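Local structure of putative p22 protein (Leishmania major, 1YQF) at residues P50-R58 with L67-V78. The protein is of unknown function but, as a MAM33-family homologue of human p32, is probably a mitochondrial acidic matrix protein that assembles as a trimer. Residues are numbered along the deposited sequence; the frame is centred on the assembly and turned at random.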
loop_
_atom_site.group_PDB
_atom_site.type_symbol
_atom_site.label_atom_id
_atom_site.label_comp_id
_atom_site.label_asym_id
_atom_site.label_seq_id
_atom_site.Cartn_x
_atom_site.Cartn_y
_atom_site.Cartn_z
ATOM N N PRO A 50 27.506 -5.787 15.451
ATOM C CA PRO A 50 26.732 -6.872 14.834
ATOM C C PRO A 50 27.206 -8.246 15.303
ATOM O O PRO A 50 28.408 -8.398 15.527
ATOM C CB PRO A 50 26.999 -6.682 13.336
ATOM C CG PRO A 50 28.300 -5.984 13.272
ATOM C CD PRO A 50 28.316 -5.062 14.455
ATOM N N PRO A 51 26.302 -9.214 15.471
ATOM C CA PRO A 51 26.705 -10.585 15.834
ATOM C C PRO A 51 27.730 -11.185 14.866
ATOM O O PRO A 51 27.986 -10.636 13.788
ATOM C CB PRO A 51 25.386 -11.364 15.778
ATOM C CG PRO A 51 24.345 -10.343 16.070
ATOM C CD PRO A 51 24.833 -9.099 15.362
ATOM N N ALA A 52 28.295 -12.319 15.265
ATOM C CA ALA A 52 29.398 -12.955 14.540
ATOM C C ALA A 52 29.015 -13.388 13.124
ATOM O O ALA A 52 27.976 -14.018 12.921
ATOM C CB ALA A 52 29.915 -14.151 15.328
ATOM N N GLY A 53 29.864 -13.039 12.157
ATOM C CA GLY A 53 29.684 -13.441 10.772
ATOM C C GLY A 53 29.022 -12.390 9.899
ATOM O O GLY A 53 29.423 -12.194 8.751
ATOM N N TRP A 54 28.008 -11.713 10.438
ATOM C CA TRP A 54 27.214 -10.770 9.650
ATOM C C TRP A 54 27.988 -9.500 9.289
ATOM O O TRP A 54 28.869 -9.060 10.027
ATOM C CB TRP A 54 25.924 -10.398 10.385
ATOM C CG TRP A 54 25.041 -11.569 10.698
ATOM C CD1 TRP A 54 25.018 -12.287 11.856
ATOM C CD2 TRP A 54 24.048 -12.154 9.846
ATOM N NE1 TRP A 54 24.076 -13.286 11.780
ATOM C CE2 TRP A 54 23.462 -13.225 10.557
ATOM C CE3 TRP A 54 23.589 -11.883 8.552
ATOM C CZ2 TRP A 54 22.451 -14.023 10.016
ATOM C CZ3 TRP A 54 22.580 -12.678 8.014
ATOM C CH2 TRP A 54 22.024 -13.733 8.749
ATOM N N GLN A 55 27.638 -8.930 8.140
ATOM C CA GLN A 55 28.213 -7.687 7.639
ATOM C C GLN A 55 27.065 -6.699 7.419
ATOM O O GLN A 55 26.043 -7.052 6.829
ATOM C CB GLN A 55 28.955 -7.939 6.319
ATOM C CG GLN A 55 30.376 -7.379 6.253
ATOM C CD GLN A 55 30.419 -5.902 5.880
ATOM O OE1 GLN A 55 29.986 -5.516 4.793
ATOM N NE2 GLN A 55 30.949 -5.078 6.778
ATOM N N VAL A 56 27.232 -5.469 7.899
ATOM C CA VAL A 56 26.216 -4.431 7.733
ATOM C C VAL A 56 26.506 -3.629 6.468
ATOM O O VAL A 56 27.624 -3.144 6.280
ATOM C CB VAL A 56 26.185 -3.469 8.937
ATOM C CG1 VAL A 56 25.017 -2.494 8.818
ATOM C CG2 VAL A 56 26.095 -4.240 10.247
ATOM N N VAL A 57 25.502 -3.485 5.607
ATOM C CA VAL A 57 25.659 -2.735 4.361
ATOM C C VAL A 57 24.401 -1.933 4.055
ATOM O O VAL A 57 23.317 -2.491 3.913
ATOM C CB VAL A 57 25.984 -3.661 3.169
ATOM C CG1 VAL A 57 26.002 -2.877 1.858
ATOM C CG2 VAL A 57 27.323 -4.352 3.385
ATOM N N ARG A 58 24.570 -0.619 3.941
ATOM C CA ARG A 58 23.469 0.296 3.674
ATOM C C ARG A 58 23.179 0.379 2.174
ATOM O O ARG A 58 24.095 0.511 1.363
ATOM C CB ARG A 58 23.834 1.686 4.205
ATOM C CG ARG A 58 22.831 2.785 3.876
ATOM C CD ARG A 58 23.380 4.184 4.072
ATOM N NE ARG A 58 23.485 4.529 5.490
ATOM C CZ ARG A 58 22.855 5.542 6.089
ATOM N NH1 ARG A 58 22.044 6.352 5.407
ATOM N NH2 ARG A 58 23.037 5.747 7.391
ATOM N N LEU A 67 21.932 -7.251 6.423
ATOM C CA LEU A 67 22.937 -8.043 7.114
ATOM C C LEU A 67 23.169 -9.276 6.260
ATOM O O LEU A 67 22.251 -10.062 6.058
ATOM C CB LEU A 67 22.434 -8.452 8.492
ATOM C CG LEU A 67 22.362 -7.324 9.518
ATOM C CD1 LEU A 67 21.501 -7.732 10.702
ATOM C CD2 LEU A 67 23.758 -6.958 9.975
ATOM N N THR A 68 24.388 -9.440 5.751
ATOM C CA THR A 68 24.722 -10.564 4.878
ATOM C C THR A 68 25.728 -11.509 5.523
ATOM O O THR A 68 26.605 -11.084 6.269
ATOM C CB THR A 68 25.292 -10.058 3.541
ATOM O OG1 THR A 68 26.491 -9.300 3.772
ATOM C CG2 THR A 68 24.341 -9.075 2.871
ATOM N N LYS A 69 25.601 -12.794 5.205
ATOM C CA LYS A 69 26.501 -13.828 5.715
ATOM C C LYS A 69 26.243 -15.150 4.991
ATOM O O LYS A 69 25.116 -15.429 4.591
ATOM C CB LYS A 69 26.311 -14.002 7.229
ATOM C CG LYS A 69 26.258 -15.444 7.735
ATOM C CD LYS A 69 25.844 -15.506 9.197
ATOM C CE LYS A 69 25.533 -16.930 9.637
ATOM N NZ LYS A 69 24.953 -16.989 11.009
ATOM N N SER A 70 27.286 -15.962 4.840
ATOM C CA SER A 70 27.145 -17.292 4.252
ATOM C C SER A 70 27.051 -18.356 5.342
ATOM O O SER A 70 27.621 -18.202 6.425
ATOM C CB SER A 70 28.318 -17.596 3.323
ATOM O OG SER A 70 28.236 -16.814 2.142
ATOM N N PHE A 71 26.325 -19.430 5.043
ATOM C CA PHE A 71 26.121 -20.531 5.980
ATOM C C PHE A 71 25.823 -21.821 5.216
ATOM O O PHE A 71 24.710 -22.003 4.718
ATOM C CB PHE A 71 24.965 -20.206 6.933
ATOM C CG PHE A 71 24.644 -21.314 7.900
ATOM C CD1 PHE A 71 25.325 -21.420 9.106
ATOM C CD2 PHE A 71 23.661 -22.253 7.606
ATOM C CE1 PHE A 71 25.032 -22.443 9.999
ATOM C CE2 PHE A 71 23.363 -23.274 8.495
ATOM C CZ PHE A 71 24.049 -23.370 9.693
ATOM N N GLU A 72 26.815 -22.707 5.132
ATOM C CA GLU A 72 26.669 -24.004 4.460
ATOM C C GLU A 72 26.281 -23.853 2.983
ATOM O O GLU A 72 25.406 -24.563 2.488
ATOM C CB GLU A 72 25.638 -24.892 5.185
ATOM C CG GLU A 72 25.700 -24.864 6.709
ATOM C CD GLU A 72 26.989 -25.423 7.288
ATOM O OE1 GLU A 72 27.803 -26.006 6.540
ATOM O OE2 GLU A 72 27.187 -25.282 8.515
ATOM N N GLY A 73 26.925 -22.915 2.290
ATOM C CA GLY A 73 26.648 -22.661 0.884
ATOM C C GLY A 73 25.451 -21.758 0.606
ATOM O O GLY A 73 25.263 -21.310 -0.526
ATOM N N GLU A 74 24.641 -21.492 1.629
ATOM C CA GLU A 74 23.467 -20.631 1.498
ATOM C C GLU A 74 23.862 -19.161 1.639
ATOM O O GLU A 74 24.710 -18.821 2.455
ATOM C CB GLU A 74 22.440 -20.971 2.583
ATOM C CG GLU A 74 21.928 -22.404 2.557
ATOM C CD GLU A 74 21.167 -22.781 3.816
ATOM O OE1 GLU A 74 21.030 -21.924 4.715
ATOM O OE2 GLU A 74 20.704 -23.936 3.906
ATOM N N ASP A 75 23.238 -18.296 0.845
ATOM C CA ASP A 75 23.410 -16.852 0.983
ATOM C C ASP A 75 22.280 -16.291 1.840
ATOM O O ASP A 75 21.129 -16.268 1.415
ATOM C CB ASP A 75 23.412 -16.179 -0.389
ATOM C CG ASP A 75 24.600 -16.590 -1.235
ATOM O OD1 ASP A 75 25.637 -17.097 -0.749
ATOM O OD2 ASP A 75 24.541 -16.415 -2.473
ATOM N N LEU A 76 22.615 -15.847 3.049
ATOM C CA LEU A 76 21.626 -15.289 3.969
ATOM C C LEU A 76 21.609 -13.764 3.903
ATOM O O LEU A 76 22.654 -13.128 3.799
ATOM C CB LEU A 76 21.898 -15.738 5.405
ATOM C CG LEU A 76 22.083 -17.240 5.645
ATOM C CD1 LEU A 76 22.446 -17.493 7.100
ATOM C CD2 LEU A 76 20.837 -18.017 5.272
ATOM N N VAL A 77 20.412 -13.189 3.957
ATOM C CA VAL A 77 20.244 -11.741 4.020
ATOM C C VAL A 77 19.129 -11.413 5.006
ATOM O O VAL A 77 18.026 -11.924 4.883
ATOM C CB VAL A 77 19.897 -11.141 2.642
ATOM C CG1 VAL A 77 19.672 -9.637 2.745
ATOM C CG2 VAL A 77 21.000 -11.433 1.625
ATOM N N VAL A 78 19.426 -10.567 5.986
ATOM C CA VAL A 78 18.419 -10.061 6.911
ATOM C C VAL A 78 18.263 -8.573 6.635
ATOM O O VAL A 78 19.173 -7.788 6.885
ATOM C CB VAL A 78 18.818 -10.282 8.378
ATOM C CG1 VAL A 78 17.746 -9.728 9.314
ATOM C CG2 VAL A 78 19.050 -11.766 8.647
#
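Trp54 lays its indole against Leu67 and Lys69 of strand 64-71 and reaches Leu76 and Val78 of the next strand. One indole face takes the aliphatic chain of Lys69, extended beyond CG, in a CH-pi contact, with CD 3.8 Å from the centroid of the five-membered ring and 20° off its normal. Lys69 NZ, above the ring plane but just beyond the rim near NE1, hydrogen-bonds to the carbonyl O of Arg169, which fixes the far end of the chain. Chi1 (-59°), with chi2 near 94°, points the six-membered ring of Trp54 toward both strands: CE3 packs on Leu67 CB at 3.6 Å, CZ3 brings its edge to Leu67 O (3.3 Å), and CH2 meets Val78 CG2 at 3.6 Å and Leu76 CB. Farther along, Val56 CG2 and Leu67 CD2 touch at 3.6 Å, their side chains side by side and both also against Phe178 of helix 173-202.

Gln55 and Thr68 form an antiparallel hydrogen-bonded pair, Gln55 N to Thr68 O (3.0 Å) and Thr68 N to Gln55 O (3.1 Å), flanked by CA-H...O contacts from Trp54 to Thr68 O and from Leu67 to Gln55 O; the pairing continues with Val57 and Asp66. Strands 55-58 and 64-71 form a beta hairpin, with 55-58 the edge strand, within this chain, of the antiparallel sheet that helix 173-202 packs against in this p32-like fold.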